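Local coordinates for protein aminotransferase, class III (Deinococcus radiodurans, PDB 3I4J) that probably acts as a pyridoxal-phosphate-dependent transaminase of class III, moving amino groups between amino acids or amines and oxo-acid partners, at residues G120-I125 with L154-A159; P161-P166 with E177-L182. The protein carries 1 engineered substitution. One frame throughout, in Å; residues are numbered along the deposited sequence.

Contact 1. Residues G120-I125 with L154-A159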
loop_
_atom_site.group_PDB
_atom_site.type_symbol
_atom_site.label_atom_id
_atom_site.label_comp_id
_atom_site.label_asym_id
_atom_site.label_seq_id
_atom_site.Cartn_x
_atom_site.Cartn_y
_atom_site.Cartn_z
ATOM N N GLY C 120 -9.667 -27.681 10.653
ATOM C CA GLY C 120 -9.562 -28.523 9.478
ATOM C C GLY C 120 -9.925 -27.775 8.204
ATOM O O GLY C 120 -9.564 -28.198 7.110
ATOM N N ARG C 121 -10.636 -26.658 8.344
ATOM C CA ARG C 121 -11.051 -25.850 7.190
ATOM C C ARG C 121 -9.946 -24.858 6.825
ATOM O O ARG C 121 -9.788 -23.831 7.490
ATOM C CB ARG C 121 -12.327 -25.076 7.521
ATOM C CG ARG C 121 -13.582 -25.933 7.718
ATOM C CD ARG C 121 -14.758 -25.033 8.073
ATOM N NE ARG C 121 -16.040 -25.731 8.173
ATOM C CZ ARG C 121 -16.791 -26.087 7.135
ATOM N NH1 ARG C 121 -16.395 -25.817 5.899
ATOM N NH2 ARG C 121 -17.951 -26.702 7.335
ATOM N N PHE C 122 -9.203 -25.150 5.762
ATOM C CA PHE C 122 -8.095 -24.288 5.354
ATOM C C PHE C 122 -8.050 -23.934 3.870
ATOM O O PHE C 122 -7.393 -22.968 3.481
ATOM C CB PHE C 122 -6.772 -24.951 5.747
ATOM C CG PHE C 122 -6.411 -26.146 4.908
ATOM C CD1 PHE C 122 -5.541 -26.023 3.828
ATOM C CD2 PHE C 122 -6.942 -27.400 5.195
ATOM C CE1 PHE C 122 -5.204 -27.126 3.048
ATOM C CE2 PHE C 122 -6.614 -28.516 4.421
ATOM C CZ PHE C 122 -5.744 -28.382 3.346
ATOM N N LYS C 123 -8.737 -24.710 3.040
ATOM C CA LYS C 123 -8.721 -24.462 1.603
ATOM C C LYS C 123 -9.492 -23.228 1.157
ATOM O O LYS C 123 -10.557 -22.910 1.690
ATOM C CB LYS C 123 -9.258 -25.685 0.855
ATOM C CG LYS C 123 -8.469 -26.953 1.132
ATOM C CD LYS C 123 -9.131 -28.180 0.518
ATOM C CE LYS C 123 -8.348 -29.443 0.847
ATOM N NZ LYS C 123 -9.025 -30.688 0.330
ATOM N N VAL C 124 -8.936 -22.526 0.174
ATOM C CA VAL C 124 -9.584 -21.349 -0.379
ATOM C C VAL C 124 -9.801 -21.620 -1.858
ATOM O O VAL C 124 -8.862 -21.639 -2.647
ATOM C CB VAL C 124 -8.727 -20.075 -0.229
ATOM C CG1 VAL C 124 -9.462 -18.887 -0.851
ATOM C CG2 VAL C 124 -8.441 -19.802 1.245
ATOM N N ILE C 125 -11.049 -21.874 -2.225
ATOM C CA ILE C 125 -11.372 -22.141 -3.612
ATOM C C ILE C 125 -11.407 -20.840 -4.393
ATOM O O ILE C 125 -11.992 -19.859 -3.938
ATOM C CB ILE C 125 -12.758 -22.804 -3.751
ATOM C CG1 ILE C 125 -12.763 -24.149 -3.022
ATOM C CG2 ILE C 125 -13.105 -22.983 -5.235
ATOM C CD1 ILE C 125 -14.130 -24.794 -2.925
ATOM N N LEU C 154 -2.116 -22.575 4.629
ATOM C CA LEU C 154 -2.422 -21.790 3.435
ATOM C C LEU C 154 -1.246 -21.801 2.457
ATOM O O LEU C 154 -1.392 -21.431 1.288
ATOM C CB LEU C 154 -2.762 -20.345 3.823
ATOM C CG LEU C 154 -4.173 -20.040 4.345
ATOM C CD1 LEU C 154 -4.627 -21.097 5.342
ATOM C CD2 LEU C 154 -4.175 -18.664 4.986
ATOM N N MET C 155 -0.083 -22.237 2.939
ATOM C CA MET C 155 1.121 -22.297 2.115
ATOM C C MET C 155 1.147 -23.560 1.263
ATOM O O MET C 155 1.924 -23.657 0.316
ATOM C CB MET C 155 2.384 -22.286 2.993
ATOM C CG MET C 155 2.567 -21.069 3.892
ATOM S SD MET C 155 4.092 -21.198 4.907
ATOM C CE MET C 155 5.237 -20.322 3.883
ATOM N N ARG C 156 0.313 -24.535 1.607
ATOM C CA ARG C 156 0.281 -25.787 0.862
ATOM C C ARG C 156 -0.446 -25.657 -0.469
ATOM O O ARG C 156 -1.482 -25.007 -0.559
ATOM C CB ARG C 156 -0.383 -26.889 1.686
ATOM C CG ARG C 156 0.337 -27.227 2.985
ATOM C CD ARG C 156 0.014 -28.651 3.414
ATOM N NE ARG C 156 -1.381 -28.820 3.808
ATOM C CZ ARG C 156 -1.856 -28.544 5.019
ATOM N NH1 ARG C 156 -1.046 -28.085 5.961
ATOM N NH2 ARG C 156 -3.141 -28.737 5.290
ATOM N N PRO C 157 0.094 -26.285 -1.523
ATOM C CA PRO C 157 -0.518 -26.234 -2.852
ATOM C C PRO C 157 -1.961 -26.726 -2.794
ATOM O O PRO C 157 -2.836 -26.217 -3.500
ATOM C CB PRO C 157 0.369 -27.167 -3.674
ATOM C CG PRO C 157 1.706 -27.013 -3.022
ATOM C CD PRO C 157 1.348 -27.058 -1.554
ATOM N N GLU C 158 -2.197 -27.712 -1.934
ATOM C CA GLU C 158 -3.525 -28.300 -1.775
ATOM C C GLU C 158 -4.543 -27.330 -1.190
ATOM O O GLU C 158 -5.743 -27.603 -1.196
ATOM C CB GLU C 158 -3.450 -29.547 -0.883
ATOM C CG GLU C 158 -2.542 -30.642 -1.416
ATOM C CD GLU C 158 -1.135 -30.567 -0.856
ATOM O OE1 GLU C 158 -0.532 -29.474 -0.876
ATOM O OE2 GLU C 158 -0.629 -31.613 -0.398
ATOM N N ALA C 159 -4.068 -26.195 -0.689
ATOM C CA ALA C 159 -4.956 -25.206 -0.089
ATOM C C ALA C 159 -5.656 -24.344 -1.129
ATOM O O ALA C 159 -6.554 -23.567 -0.795
ATOM C CB ALA C 159 -4.165 -24.310 0.874
#
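Arg156 brings the end of its guanidinium over one face of the Phe122 ring, with NH2 3.3 Å from Phe122 CZ. This is a cation-pi contact: Arg156 CZ stands 4.5 Å from the ring centroid, 26° off the normal. The two planes are inclined by 60°, so the guanidinium points an NH2 corner at the ring rather than lying flat on it. Lys123 CG takes the opposite face, and the Ala159 methyl meets the ring at its edge, CB to Phe122 CD1 3.7 Å. With CG set between the backbone N and the carbonyl carbon (chi1 72°), the Phe122 ring reaches across to the loop. Beside the ring the backbones join: Val124 N gives a nearly straight hydrogen bond of 2.8 Å to Ala159 O, which also makes a CA-H...O contact with Lys123 CA. That bond lies just ahead of the pairing of Pro161 with Thr126, where strand 162-163 runs parallel to strand 123-127 at the margin of the mixed sheet in the large domain of the fold-type I PLP enzymes. Ala159 N bonds to Arg156 O, closing the turn that presents both residues to Phe122. The extended chain of Lys123 runs past Glu158 O (CG to O 3.6 Å) to a salt bridge with Glu186 and a hydrogen bond to Thr190. Phe122 O is buried without a polar partner; Leu154 CD1 packs 3.8 Å from it, and the Leu154 side chain also rests on Val106 and Arg110 of helix 98-115.

Contact 2. Residues P161-P166 with E177-L182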
loop_
_atom_site.group_PDB
_atom_site.type_symbol
_atom_site.label_atom_id
_atom_site.label_comp_id
_atom_site.label_asym_id
_atom_site.label_seq_id
_atom_site.Cartn_x
_atom_site.Cartn_y
_atom_site.Cartn_z
ATOM N N PRO C 161 -7.589 -25.097 -4.365
ATOM C CA PRO C 161 -8.281 -25.824 -5.432
ATOM C C PRO C 161 -8.914 -24.821 -6.398
ATOM O O PRO C 161 -9.249 -23.704 -6.010
ATOM C CB PRO C 161 -9.314 -26.655 -4.673
ATOM C CG PRO C 161 -9.612 -25.819 -3.477
ATOM C CD PRO C 161 -8.245 -25.315 -3.065
ATOM N N LYS C 162 -9.077 -25.227 -7.650
ATOM C CA LYS C 162 -9.638 -24.349 -8.666
ATOM C C LYS C 162 -10.994 -24.779 -9.205
ATOM O O LYS C 162 -11.212 -25.951 -9.505
ATOM C CB LYS C 162 -8.653 -24.229 -9.831
ATOM C CG LYS C 162 -7.359 -23.497 -9.475
ATOM C CD LYS C 162 -7.628 -22.024 -9.226
ATOM C CE LYS C 162 -6.336 -21.231 -9.053
ATOM N NZ LYS C 162 -6.603 -19.760 -8.961
ATOM N N LEU C 163 -11.897 -23.810 -9.324
ATOM C CA LEU C 163 -13.231 -24.039 -9.860
ATOM C C LEU C 163 -13.145 -23.664 -11.339
ATOM O O LEU C 163 -12.424 -22.730 -11.709
ATOM C CB LEU C 163 -14.256 -23.131 -9.167
ATOM C CG LEU C 163 -15.715 -23.287 -9.608
ATOM C CD1 LEU C 163 -16.245 -24.621 -9.085
ATOM C CD2 LEU C 163 -16.559 -22.134 -9.066
ATOM N N PRO C 164 -13.871 -24.388 -12.208
ATOM C CA PRO C 164 -13.837 -24.084 -13.641
ATOM C C PRO C 164 -14.333 -22.677 -13.975
ATOM O O PRO C 164 -15.130 -22.087 -13.240
ATOM C CB PRO C 164 -14.743 -25.160 -14.245
ATOM C CG PRO C 164 -14.572 -26.308 -13.303
ATOM C CD PRO C 164 -14.619 -25.632 -11.956
ATOM N N LYS C 165 -13.861 -22.153 -15.099
ATOM C CA LYS C 165 -14.265 -20.832 -15.555
ATOM C C LYS C 165 -15.782 -20.841 -15.740
ATOM O O LYS C 165 -16.361 -21.860 -16.126
ATOM C CB LYS C 165 -13.574 -20.521 -16.886
ATOM C CG LYS C 165 -13.944 -19.191 -17.506
ATOM C CD LYS C 165 -13.220 -18.974 -18.834
ATOM C CE LYS C 165 -11.711 -18.914 -18.653
ATOM N NZ LYS C 165 -11.016 -18.488 -19.907
ATOM N N PRO C 166 -16.450 -19.717 -15.444
ATOM C CA PRO C 166 -17.904 -19.691 -15.617
ATOM C C PRO C 166 -18.275 -19.767 -17.100
ATOM O O PRO C 166 -17.496 -19.359 -17.967
ATOM C CB PRO C 166 -18.306 -18.363 -14.972
ATOM C CG PRO C 166 -17.090 -17.502 -15.183
ATOM C CD PRO C 166 -15.956 -18.446 -14.884
ATOM N N GLU C 177 -23.436 -25.145 -9.929
ATOM C CA GLU C 177 -23.395 -26.444 -9.265
ATOM C C GLU C 177 -22.001 -27.059 -9.331
ATOM O O GLU C 177 -21.691 -28.000 -8.604
ATOM C CB GLU C 177 -24.435 -27.389 -9.880
ATOM C CG GLU C 177 -25.826 -27.173 -9.305
ATOM C CD GLU C 177 -25.929 -27.626 -7.858
ATOM O OE1 GLU C 177 -26.694 -27.011 -7.089
ATOM O OE2 GLU C 177 -25.253 -28.610 -7.492
ATOM N N GLY C 178 -21.155 -26.519 -10.199
ATOM C CA GLY C 178 -19.801 -27.023 -10.288
ATOM C C GLY C 178 -19.104 -26.834 -8.950
ATOM O O GLY C 178 -18.171 -27.569 -8.619
ATOM N N LEU C 179 -19.563 -25.854 -8.172
ATOM C CA LEU C 179 -18.969 -25.584 -6.867
ATOM C C LEU C 179 -19.284 -26.718 -5.899
ATOM O O LEU C 179 -18.436 -27.109 -5.091
ATOM C CB LEU C 179 -19.475 -24.247 -6.303
ATOM C CG LEU C 179 -18.963 -23.855 -4.908
ATOM C CD1 LEU C 179 -17.438 -23.832 -4.892
ATOM C CD2 LEU C 179 -19.521 -22.490 -4.518
ATOM N N ARG C 180 -20.502 -27.249 -5.971
ATOM C CA ARG C 180 -20.861 -28.352 -5.092
ATOM C C ARG C 180 -19.986 -29.553 -5.448
ATOM O O ARG C 180 -19.469 -30.234 -4.566
ATOM C CB ARG C 180 -22.336 -28.739 -5.245
ATOM C CG ARG C 180 -22.777 -29.783 -4.214
ATOM C CD ARG C 180 -24.126 -30.398 -4.570
ATOM N NE ARG C 180 -25.156 -29.384 -4.770
ATOM C CZ ARG C 180 -25.876 -28.831 -3.798
ATOM N NH1 ARG C 180 -25.694 -29.190 -2.534
ATOM N NH2 ARG C 180 -26.780 -27.910 -4.096
ATOM N N ALA C 181 -19.812 -29.792 -6.746
ATOM C CA ALA C 181 -19.003 -30.910 -7.223
ATOM C C ALA C 181 -17.566 -30.820 -6.709
ATOM O O ALA C 181 -16.985 -31.822 -6.290
ATOM C CB ALA C 181 -19.013 -30.950 -8.755
ATOM N N LEU C 182 -16.995 -29.621 -6.751
ATOM C CA LEU C 182 -15.626 -29.427 -6.277
ATOM C C LEU C 182 -15.555 -29.647 -4.768
ATOM O O LEU C 182 -14.628 -30.276 -4.258
ATOM C CB LEU C 182 -15.139 -28.012 -6.619
ATOM C CG LEU C 182 -13.738 -27.661 -6.101
ATOM C CD1 LEU C 182 -12.746 -28.709 -6.565
ATOM C CD2 LEU C 182 -13.329 -26.277 -6.603
#
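Two peptide planes each take a leucine methyl on one face. Leu182 CD2 sits over the Lys162-Leu163 peptide, 3.6 Å from Lys162 O and 3.9 Å from Leu163 N. In return Leu163 CD1 lies over the Gly178-Leu179 peptide, 3.6 Å from Gly178 O, and goes on to Leu179 CA. The third flat group, the Arg180 guanidinium, has Glu177 at its edge: NE donates 2.8 Å to OE2, on that oxygen's syn lone pair and only 4° out of the guanidinium plane. This salt bridge links residues three apart, on the side turned from the strand. Arg216 also pairs with Glu177, and Glu223 with Arg180, a network that would probably keep both groups charged. Across the contact itself no hydrogen bond forms; the packing is apolar. Leu182 points CB at the strand and carries CG anti to its nitrogen (chi1 177°), which sends one methyl to Leu163 CB (CD2 to CB 4.2 Å) and the other to Pro161 CB. Lys162 turns the other way, its amine bonding to Thr126. Ile125 packs on Leu179 and Leu182, and Phe194 on Leu163 and Leu179, while Tyr213, Val217 and Ile220 of helix 213-224 close the side. After edge strand 162-163 the chain passes through helices 172-176 and 178-186, then enters strand 191-196 beyond strand 123-127, a beta-alpha-beta crossover of the kind connecting parallel strands in the large domain of fold-type I aminotransferases.

The two contacts follow one another along the chain, contact 1 closing just before contact 2 opens, with centres about 15 Å apart. Ile125, at the end of 120-125, turns away from the loop of contact 1 and packs into contact 2: CG2 is 3.6 Å from Leu182 CD2, CG1 3.6 Å from Pro161 CG, and CD1 4.0 Å from Leu179 CD1. Segment 120-125 therefore meets the loop through Phe122, Lys123 and Val124, and helix 178-186 through Ile125. Both contacts lie at the same edge of the mixed sheet. In fold-type I enzymes the cofactor sits at the carboxyl ends of the parallel strands, whereas contact 1 is at the start of strand 123-127.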